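Local coordinates for histidine-containing phosphotransfer protein 2 (Oryza sativa, PDB 1YVI) that relays phosphoryl groups in cytokinin signalling, passing them from sensor histidine kinases to B-type response regulators in a multistep His-to-Asp phosphorelay, at residues A[45-48]-A[49-53]; A[60-63]-A[64-68]; A[125-128]-A[129-133]. One frame throughout, in Å; residues are numbered along the deposited sequence.

Contact 1. Residues A[45-48]-A[49-53]; sequences EVVT and LFCDD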
ATOM      1  N   GLU A  45       2.183  12.769  -4.109  1.00 14.53           N
ATOM      2  CA  GLU A  45       1.896  13.096  -2.700  1.00 11.76           C
ATOM      3  C   GLU A  45       0.998  12.078  -2.025  1.00 10.76           C
ATOM      4  O   GLU A  45       1.215  11.756  -0.859  1.00 14.89           O
ATOM      5  CB  GLU A  45       1.313  14.516  -2.551  1.00 14.20           C
ATOM      6  CG  GLU A  45       2.314  15.682  -2.969  1.00 12.19           C
ATOM      7  CD  GLU A  45       3.585  15.772  -2.128  1.00 15.68           C
ATOM      8  OE1 GLU A  45       3.719  15.131  -1.078  1.00 18.32           O
ATOM      9  OE2 GLU A  45       4.470  16.520  -2.554  1.00 23.62           O
ATOM     10  N   VAL A  46       0.008  11.597  -2.772  1.00 11.43           N
ATOM     11  CA  VAL A  46      -0.929  10.594  -2.295  1.00 11.68           C
ATOM     12  C   VAL A  46      -0.133   9.334  -1.949  1.00 14.48           C
ATOM     13  O   VAL A  46      -0.357   8.741  -0.893  1.00 12.18           O
ATOM     14  CB  VAL A  46      -2.048  10.304  -3.333  1.00 13.32           C
ATOM     15  CG1 VAL A  46      -2.880   9.019  -2.978  1.00 14.89           C
ATOM     16  CG2 VAL A  46      -3.004  11.513  -3.429  1.00 14.26           C
ATOM     17  N   VAL A  47       0.753   8.934  -2.866  1.00 11.54           N
ATOM     18  CA  VAL A  47       1.550   7.701  -2.732  1.00 12.95           C
ATOM     19  C   VAL A  47       2.534   7.845  -1.565  1.00 12.53           C
ATOM     20  O   VAL A  47       2.718   6.908  -0.803  1.00 15.04           O
ATOM     21  CB  VAL A  47       2.325   7.397  -4.083  1.00 16.97           C
ATOM     22  CG1 VAL A  47       3.457   6.481  -3.887  1.00 15.01           C
ATOM     23  CG2 VAL A  47       1.341   6.778  -5.079  1.00 16.12           C
ATOM     24  N   THR A  48       3.189   8.996  -1.452  1.00  9.89           N
ATOM     25  CA  THR A  48       4.089   9.249  -0.324  1.00 14.38           C
ATOM     26  C   THR A  48       3.372   9.103   0.987  1.00 15.65           C
ATOM     27  O   THR A  48       3.831   8.359   1.858  1.00 13.63           O
ATOM     28  CB  THR A  48       4.720  10.639  -0.450  1.00 18.18           C
ATOM     29  OG1 THR A  48       5.337  10.688  -1.748  1.00 20.14           O
ATOM     30  CG2 THR A  48       5.781  10.899   0.631  1.00 18.95           C
ATOM     31  N   LEU A  49       2.221   9.763   1.125  1.00 14.52           N
ATOM     32  CA  LEU A  49       1.430   9.679   2.348  1.00 14.57           C
ATOM     33  C   LEU A  49       0.957   8.243   2.610  1.00 13.10           C
ATOM     34  O   LEU A  49       0.997   7.771   3.723  1.00 14.28           O
ATOM     35  CB  LEU A  49       0.222  10.608   2.214  1.00 14.70           C
ATOM     36  CG  LEU A  49      -0.716  10.830   3.393  1.00 26.89           C
ATOM     37  CD1 LEU A  49       0.038  11.189   4.706  1.00 21.84           C
ATOM     38  CD2 LEU A  49      -1.710  11.940   2.974  1.00 21.14           C
ATOM     39  N   PHE A  50       0.530   7.548   1.572  1.00 13.66           N
ATOM     40  CA  PHE A  50       0.103   6.169   1.758  1.00 15.50           C
ATOM     41  C   PHE A  50       1.262   5.303   2.308  1.00 12.88           C
ATOM     42  O   PHE A  50       1.063   4.504   3.246  1.00 16.07           O
ATOM     43  CB  PHE A  50      -0.366   5.572   0.457  1.00 11.54           C
ATOM     44  CG  PHE A  50      -0.608   4.102   0.562  1.00 16.60           C
ATOM     45  CD1 PHE A  50      -1.724   3.640   1.249  1.00 13.40           C
ATOM     46  CD2 PHE A  50       0.338   3.188   0.078  1.00 14.78           C
ATOM     47  CE1 PHE A  50      -1.969   2.255   1.412  1.00 20.12           C
ATOM     48  CE2 PHE A  50       0.090   1.798   0.229  1.00 20.05           C
ATOM     49  CZ  PHE A  50      -1.106   1.360   0.876  1.00 15.75           C
ATOM     50  N   CYS A  51       2.448   5.443   1.723  1.00 14.32           N
ATOM     51  CA  CYS A  51       3.620   4.672   2.204  1.00 14.72           C
ATOM     52  C   CYS A  51       3.880   4.944   3.709  1.00 17.19           C
ATOM     53  O   CYS A  51       4.025   3.995   4.515  1.00 16.69           O
ATOM     54  CB  CYS A  51       4.849   4.965   1.341  1.00 16.41           C
ATOM     55  SG  CYS A  51       4.714   4.151  -0.299  1.00 18.80           S
ATOM     56  N   ASP A  52       3.903   6.230   4.075  1.00 14.01           N
ATOM     57  CA  ASP A  52       4.052   6.666   5.484  1.00 14.59           C
ATOM     58  C   ASP A  52       2.978   6.067   6.359  1.00 12.95           C
ATOM     59  O   ASP A  52       3.280   5.459   7.398  1.00 14.47           O
ATOM     60  CB  ASP A  52       3.960   8.209   5.611  1.00 15.81           C
ATOM     61  CG  ASP A  52       5.160   8.935   4.983  1.00 29.90           C
ATOM     62  OD1 ASP A  52       6.157   8.241   4.662  1.00 32.66           O
ATOM     63  OD2 ASP A  52       5.099  10.214   4.825  1.00 42.59           O
ATOM     64  N   ASP A  53       1.717   6.218   5.956  1.00 14.68           N
ATOM     65  CA  ASP A  53       0.586   5.786   6.795  1.00 15.90           C
ATOM     66  C   ASP A  53       0.541   4.286   6.965  1.00 15.70           C
ATOM     67  O   ASP A  53       0.227   3.809   8.041  1.00 16.75           O
ATOM     68  CB  ASP A  53      -0.776   6.105   6.125  1.00 19.74           C
ATOM     69  CG  ASP A  53      -1.258   7.478   6.417  1.00 26.66           C
ATOM     70  OD1 ASP A  53      -0.643   8.126   7.296  1.00 26.84           O
ATOM     71  OD2 ASP A  53      -2.236   7.934   5.741  1.00 24.61           O
TER
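Helix 42-65 of the HPt helical bundle runs unbroken through residues 45-53, and V47 meets C51 one turn further on. Four successive i to i+4 backbone bonds hold the turns: L49 N to E45 O, F50 N to V46 O, C51 N to V47 O at 2.9 Å, and D52 N to T48 O. The last is nearly straight, 175° at the hydrogen, and its donor lies in the carbonyl plane of T48. V47 CG1 and C51 SG are 4.5 Å apart, on the buried side of the helix. The sulfur also lies 3.4 Å from V47 O, because its chi1 of -74° turns it back beside its own backbone N. F50 takes the other course, CG anti to N (chi1 171°), and its ring leads away from the turn while CB rests 3.4 Å from V46 O. The short side chains of V47 and C51 suit a face pressed on F131, and F50 packs on S85, S86 and V89 of helix 72-89. T48, whose OG1 bonds back to S44 O, touches L135 and has its CG2 4.3 Å from D52 OD2. Buried V47, F50 and C51, with E45 and D52 exposed, mark a bundle helix with one buried face.

Contact 2. Residues A[60-63]-A[64-68]; sequences EIAT and LLEQP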
ATOM      1  N   GLU A  60       2.032  -0.134  14.238  1.00 12.30           N
ATOM      2  CA  GLU A  60       1.082  -0.130  15.384  1.00 12.38           C
ATOM      3  C   GLU A  60       0.458  -1.503  15.636  1.00 13.84           C
ATOM      4  O   GLU A  60       0.223  -1.894  16.789  1.00 13.23           O
ATOM      5  CB  GLU A  60      -0.080   0.889  15.223  1.00 14.05           C
ATOM      6  CG  GLU A  60       0.344   2.321  15.060  1.00 17.97           C
ATOM      7  CD  GLU A  60       0.743   3.040  16.347  1.00 35.17           C
ATOM      8  OE1 GLU A  60       0.802   2.396  17.427  1.00 30.02           O
ATOM      9  OE2 GLU A  60       1.001   4.276  16.260  1.00 36.74           O
ATOM     10  N   ILE A  61       0.067  -2.176  14.565  1.00 13.45           N
ATOM     11  CA  ILE A  61      -0.415  -3.548  14.699  1.00 12.15           C
ATOM     12  C   ILE A  61       0.655  -4.470  15.331  1.00 14.26           C
ATOM     13  O   ILE A  61       0.344  -5.205  16.280  1.00 12.51           O
ATOM     14  CB  ILE A  61      -0.830  -4.123  13.349  1.00  9.31           C
ATOM     15  CG1 ILE A  61      -2.095  -3.360  12.823  1.00 12.85           C
ATOM     16  CG2 ILE A  61      -1.275  -5.616  13.495  1.00 10.74           C
ATOM     17  CD1 ILE A  61      -2.315  -3.577  11.283  1.00  9.39           C
ATOM     18  N   ALA A  62       1.891  -4.426  14.809  1.00 14.84           N
ATOM     19  CA  ALA A  62       3.009  -5.205  15.410  1.00 14.40           C
ATOM     20  C   ALA A  62       3.085  -5.006  16.913  1.00 14.16           C
ATOM     21  O   ALA A  62       3.173  -5.988  17.678  1.00 16.96           O
ATOM     22  CB  ALA A  62       4.361  -4.899  14.716  1.00 12.31           C
ATOM     23  N   THR A  63       3.025  -3.766  17.357  1.00 15.45           N
ATOM     24  CA  THR A  63       3.051  -3.431  18.777  1.00 16.80           C
ATOM     25  C   THR A  63       1.901  -4.029  19.553  1.00 18.83           C
ATOM     26  O   THR A  63       2.114  -4.584  20.651  1.00 19.48           O
ATOM     27  CB  THR A  63       3.102  -1.896  19.010  1.00 17.68           C
ATOM     28  OG1 THR A  63       4.299  -1.423  18.434  1.00 21.94           O
ATOM     29  CG2 THR A  63       3.063  -1.521  20.488  1.00 20.49           C
ATOM     30  N   LEU A  64       0.686  -3.949  19.004  1.00 11.69           N
ATOM     31  CA  LEU A  64      -0.448  -4.558  19.654  1.00 14.79           C
ATOM     32  C   LEU A  64      -0.249  -6.061  19.821  1.00 17.56           C
ATOM     33  O   LEU A  64      -0.654  -6.673  20.863  1.00 15.39           O
ATOM     34  CB  LEU A  64      -1.749  -4.266  18.883  1.00 13.03           C
ATOM     35  CG  LEU A  64      -2.276  -2.815  18.798  1.00 13.73           C
ATOM     36  CD1 LEU A  64      -3.430  -2.789  17.780  1.00 14.15           C
ATOM     37  CD2 LEU A  64      -2.770  -2.379  20.171  1.00 15.07           C
ATOM     38  N   LEU A  65       0.385  -6.675  18.820  1.00 16.51           N
ATOM     39  CA  LEU A  65       0.574  -8.147  18.813  1.00 15.83           C
ATOM     40  C   LEU A  65       1.721  -8.635  19.698  1.00 19.69           C
ATOM     41  O   LEU A  65       1.860  -9.857  19.928  1.00 17.78           O
ATOM     42  CB  LEU A  65       0.793  -8.634  17.376  1.00 16.46           C
ATOM     43  CG  LEU A  65      -0.426  -8.497  16.443  1.00 15.51           C
ATOM     44  CD1 LEU A  65      -0.040  -8.920  14.994  1.00 15.90           C
ATOM     45  CD2 LEU A  65      -1.598  -9.343  16.987  1.00 12.79           C
ATOM     46  N   GLU A  66       2.517  -7.688  20.185  1.00 17.71           N
ATOM     47  CA  GLU A  66       3.594  -7.897  21.185  1.00 21.61           C
ATOM     48  C   GLU A  66       3.061  -7.812  22.627  1.00 21.70           C
ATOM     49  O   GLU A  66       3.789  -8.109  23.547  1.00 20.87           O
ATOM     50  CB  GLU A  66       4.734  -6.867  20.955  1.00 21.24           C
ATOM     51  CG  GLU A  66       5.519  -7.181  19.635  1.00 24.13           C
ATOM     52  CD  GLU A  66       6.417  -6.047  19.067  1.00 32.94           C
ATOM     53  OE1 GLU A  66       6.752  -5.091  19.829  1.00 31.91           O
ATOM     54  OE2 GLU A  66       6.793  -6.140  17.824  1.00 34.44           O
ATOM     55  N   GLN A  67       1.787  -7.444  22.840  1.00 21.04           N
ATOM     56  CA  GLN A  67       1.319  -7.239  24.241  1.00 23.79           C
ATOM     57  C   GLN A  67       0.990  -8.558  24.958  1.00 21.35           C
ATOM     58  O   GLN A  67       0.566  -9.497  24.314  1.00 22.94           O
ATOM     59  CB  GLN A  67       0.098  -6.333  24.297  1.00 16.78           C
ATOM     60  CG  GLN A  67       0.321  -4.963  23.708  1.00 23.30           C
ATOM     61  CD  GLN A  67       1.547  -4.276  24.280  1.00 32.10           C
ATOM     62  OE1 GLN A  67       1.612  -4.013  25.489  1.00 28.60           O
ATOM     63  NE2 GLN A  67       2.544  -4.003  23.418  1.00 32.04           N
ATOM     64  N   PRO A  68       1.149  -8.623  26.301  1.00 27.57           N
ATOM     65  CA  PRO A  68       0.769  -9.866  27.012  1.00 27.61           C
ATOM     66  C   PRO A  68      -0.671 -10.273  26.733  1.00 26.42           C
ATOM     67  O   PRO A  68      -0.951 -11.427  26.467  1.00 25.04           O
ATOM     68  CB  PRO A  68       0.922  -9.479  28.518  1.00 28.18           C
ATOM     69  CG  PRO A  68       1.878  -8.411  28.552  1.00 32.67           C
ATOM     70  CD  PRO A  68       1.706  -7.623  27.236  1.00 28.75           C
TER
HETATM   71  O   HOH W   1       4.726  -7.794  16.574  1.00 25.98           O
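T63 and Q67 lie side by side at the C-terminal end of helix 42-65, where the glutamine side chain folds back on the last turn. From CB, the Q67 chain sets CG anti to the carbonyl carbon, and CG passes 3.6 Å from T63 O. A bend at chi2 (-52°) then turns CD back along the helix, 3.7 Å from the same oxygen. At the tip, NE2 gives T63 O a hydrogen bond of 2.9 Å, almost straight at 175°, with the oxygen in the plane of the amide; NE2 also lies 3.9 Å from T63 CG2. E66 N reaches T63 O from the opposite face of its carbonyl plane, so two donors grip an acceptor near the helix end. A glutamine suits this place, being long enough to return and carrying an N-H to give.

E66 N also makes a weak bond to A62 O. E66 CG lies 3.3 Å from A62 O, and a water donates to both A62 O and E66 OE2, bridging the extended glutamate to the backbone. A62 CB, the whole of its side chain, lies 4.1 Å from E66 OE2. On the buried side, I61 CG2 packs against L65 CD1, two branched aliphatic chains pointing the same way.

I61 and L64 touch Y78 of helix 72-89, while I61 and A62 reach L117, and L65 reaches C113, on helix 110-142. R110, at the start of that last helix, bonds through NH1 to both L65 O and Q67 O, joining the end of helix 42-65 to it.

Contact 3. Residues A[125-128]-A[129-133]; sequences YDLR and NKFQT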
ATOM      1  N   TYR A 125       5.716  -4.132   0.847  1.00 10.19           N
ATOM      2  CA  TYR A 125       7.073  -3.862   0.340  1.00  8.57           C
ATOM      3  C   TYR A 125       7.220  -4.058  -1.158  1.00 11.00           C
ATOM      4  O   TYR A 125       8.060  -3.373  -1.778  1.00  9.23           O
ATOM      5  CB  TYR A 125       8.165  -4.626   1.156  1.00  8.00           C
ATOM      6  CG  TYR A 125       8.347  -3.914   2.503  1.00 14.07           C
ATOM      7  CD1 TYR A 125       8.995  -2.654   2.555  1.00 10.10           C
ATOM      8  CD2 TYR A 125       7.810  -4.440   3.689  1.00 14.22           C
ATOM      9  CE1 TYR A 125       9.152  -1.938   3.762  1.00 18.35           C
ATOM     10  CE2 TYR A 125       7.951  -3.695   4.950  1.00 12.30           C
ATOM     11  CZ  TYR A 125       8.611  -2.471   4.952  1.00 18.07           C
ATOM     12  OH  TYR A 125       8.760  -1.758   6.119  1.00 15.85           O
ATOM     13  N   ASP A 126       6.496  -5.028  -1.727  1.00 12.64           N
ATOM     14  CA  ASP A 126       6.474  -5.192  -3.201  1.00 12.65           C
ATOM     15  C   ASP A 126       5.949  -3.928  -3.833  1.00 12.56           C
ATOM     16  O   ASP A 126       6.518  -3.444  -4.804  1.00 11.86           O
ATOM     17  CB  ASP A 126       5.484  -6.261  -3.673  1.00 14.95           C
ATOM     18  CG  ASP A 126       6.037  -7.687  -3.600  1.00 22.25           C
ATOM     19  OD1 ASP A 126       7.247  -7.854  -3.333  1.00 20.94           O
ATOM     20  OD2 ASP A 126       5.217  -8.620  -3.764  1.00 21.68           O
ATOM     21  N   LEU A 127       4.819  -3.423  -3.341  1.00 11.29           N
ATOM     22  CA  LEU A 127       4.296  -2.208  -3.965  1.00 14.58           C
ATOM     23  C   LEU A 127       5.158  -0.978  -3.609  1.00 13.04           C
ATOM     24  O   LEU A 127       5.364  -0.075  -4.444  1.00 10.76           O
ATOM     25  CB  LEU A 127       2.826  -1.972  -3.558  1.00 14.11           C
ATOM     26  CG  LEU A 127       2.070  -0.831  -4.229  1.00 14.13           C
ATOM     27  CD1 LEU A 127       1.970  -1.039  -5.744  1.00 14.30           C
ATOM     28  CD2 LEU A 127       0.662  -0.823  -3.695  1.00 17.19           C
ATOM     29  N   ARG A 128       5.640  -0.897  -2.362  1.00  9.01           N
ATOM     30  CA  ARG A 128       6.480   0.274  -1.977  1.00 12.68           C
ATOM     31  C   ARG A 128       7.698   0.404  -2.910  1.00 12.63           C
ATOM     32  O   ARG A 128       8.138   1.503  -3.288  1.00 12.97           O
ATOM     33  CB  ARG A 128       6.998   0.125  -0.527  1.00 11.77           C
ATOM     34  CG  ARG A 128       7.733   1.396  -0.102  1.00 16.23           C
ATOM     35  CD  ARG A 128       8.115   1.345   1.398  1.00 16.41           C
ATOM     36  NE  ARG A 128       8.523   2.685   1.861  1.00 22.84           N
ATOM     37  CZ  ARG A 128       9.714   3.251   1.693  1.00 19.10           C
ATOM     38  NH1 ARG A 128      10.711   2.659   1.030  1.00 18.50           N
ATOM     39  NH2 ARG A 128       9.895   4.467   2.169  1.00 21.75           N
ATOM     40  N   ASN A 129       8.249  -0.746  -3.292  1.00 10.64           N
ATOM     41  CA  ASN A 129       9.381  -0.762  -4.205  1.00 10.87           C
ATOM     42  C   ASN A 129       9.022   0.001  -5.488  1.00 12.52           C
ATOM     43  O   ASN A 129       9.760   0.881  -5.953  1.00 12.48           O
ATOM     44  CB  ASN A 129       9.702  -2.216  -4.582  1.00 11.37           C
ATOM     45  CG  ASN A 129      10.703  -2.301  -5.724  1.00 13.76           C
ATOM     46  OD1 ASN A 129      10.334  -2.409  -6.873  1.00 13.32           O
ATOM     47  ND2 ASN A 129      11.979  -2.187  -5.396  1.00 11.58           N
ATOM     48  N   LYS A 130       7.914  -0.375  -6.091  1.00 13.34           N
ATOM     49  CA  LYS A 130       7.522   0.238  -7.392  1.00 11.05           C
ATOM     50  C   LYS A 130       7.165   1.715  -7.189  1.00 14.02           C
ATOM     51  O   LYS A 130       7.552   2.569  -7.990  1.00 12.12           O
ATOM     52  CB  LYS A 130       6.308  -0.541  -7.945  1.00 14.96           C
ATOM     53  CG  LYS A 130       6.610  -1.972  -8.298  1.00 17.28           C
ATOM     54  CD  LYS A 130       7.776  -2.066  -9.271  1.00 19.99           C
ATOM     55  CE  LYS A 130       8.128  -3.551  -9.614  1.00 25.09           C
ATOM     56  NZ  LYS A 130       8.947  -4.202  -8.557  1.00 21.29           N
ATOM     57  N   PHE A 131       6.451   2.026  -6.095  1.00 12.97           N
ATOM     58  CA  PHE A 131       6.141   3.428  -5.758  1.00 14.59           C
ATOM     59  C   PHE A 131       7.360   4.278  -5.596  1.00 13.32           C
ATOM     60  O   PHE A 131       7.348   5.383  -6.035  1.00 13.21           O
ATOM     61  CB  PHE A 131       5.294   3.595  -4.487  1.00 13.52           C
ATOM     62  CG  PHE A 131       3.822   3.248  -4.663  1.00 10.78           C
ATOM     63  CD1 PHE A 131       3.198   3.255  -5.911  1.00 13.46           C
ATOM     64  CD2 PHE A 131       3.034   2.999  -3.514  1.00 17.23           C
ATOM     65  CE1 PHE A 131       1.813   2.984  -6.023  1.00 16.95           C
ATOM     66  CE2 PHE A 131       1.648   2.783  -3.611  1.00 12.50           C
ATOM     67  CZ  PHE A 131       1.033   2.733  -4.866  1.00 14.19           C
ATOM     68  N   GLN A 132       8.403   3.784  -4.954  1.00 12.20           N
ATOM     69  CA  GLN A 132       9.583   4.590  -4.733  1.00 12.84           C
ATOM     70  C   GLN A 132      10.310   4.895  -6.057  1.00 13.42           C
ATOM     71  O   GLN A 132      10.730   6.006  -6.300  1.00 13.96           O
ATOM     72  CB  GLN A 132      10.545   3.854  -3.781  1.00 16.57           C
ATOM     73  CG  GLN A 132      10.041   3.819  -2.314  1.00 13.45           C
ATOM     74  CD  GLN A 132       9.773   5.191  -1.761  1.00 21.34           C
ATOM     75  OE1 GLN A 132      10.675   5.984  -1.716  1.00 20.28           O
ATOM     76  NE2 GLN A 132       8.523   5.470  -1.340  1.00 22.57           N
ATOM     77  N   THR A 133      10.430   3.893  -6.907  1.00 11.74           N
ATOM     78  CA  THR A 133      10.953   4.079  -8.284  1.00 13.16           C
ATOM     79  C   THR A 133      10.076   5.103  -9.059  1.00 14.00           C
ATOM     80  O   THR A 133      10.608   5.993  -9.730  1.00 15.54           O
ATOM     81  CB  THR A 133      11.018   2.717  -9.017  1.00 15.12           C
ATOM     82  OG1 THR A 133      11.858   1.788  -8.269  1.00 12.80           O
ATOM     83  CG2 THR A 133      11.573   2.877 -10.442  1.00 19.25           C
TER
HETATM   84  O   HOH W   2       7.333  -5.377  -6.863  1.00 25.49           O
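N129 begins the next turn after Y125 in helix 110-142, the long last helix of the HPt bundle. Its N bonds to Y125 O from well above the carbonyl plane, and its CB rests against Y125 O and D126 O. The amide serves its neighbour: OD1 accepts from K130 NZ at 2.8 Å.

K130 bends at chi2 and chi4, which brings its ammonium back to that oxygen and to a water that donates to D126 O. A lysine fits here because its long aliphatic part can touch L13 and M17 of helix 2-19 while NZ still finds polar partners.

F131 is buried. Its N gives L127 O a nearly straight bond of 2.9 Å, and L127 CG sits over one face of its ring, 3.9 Å from the centroid and 20° off the normal, a CH-pi contact. L127 reaches there with CG anti to its N (chi1 -174°), and CD2 also comes within 3.7 Å of F131 CE2. The flat ring accepts this branched chain on one face and also packs on helix 42-65.

Q132 returns to a partly exposed side, where its N bonds to R128 O. The arginine, extended from CG to NE, stacks its guanidinium face to face on the Q132 amide, the two planes only 7° apart. An alanine in place of R128 would keep the backbone bond but is likely to strip the Q132 amide of its stacking partner and let it turn more freely. Of this stacked pair, Q132 NE2 lies 3.9 Å above the guanidinium plane of R128, over its centre, while Q132 CG approaches R128 NH1 to 3.6 Å.

In the fold
From the N terminus, helices 2-19 and 25-34 precede helix 42-65, which carries contact 1 near its start and contact 2 at its end, their centres 23 Å apart. The chain then passes through helices 72-89 and 92-106 before helix 110-142 brings in contact 3. Each is a local contact along consecutive turns, contact 2 running off its helix end, so no long loop is closed; the three follow in series and none crosses or encloses another. Contacts 1 and 3 nevertheless meet in space around F131, with C51 SG also against R128 CG, tying helix 42-65 to helix 110-142. Contact 2 touches neither, yet it links the same two helices farther along the bundle.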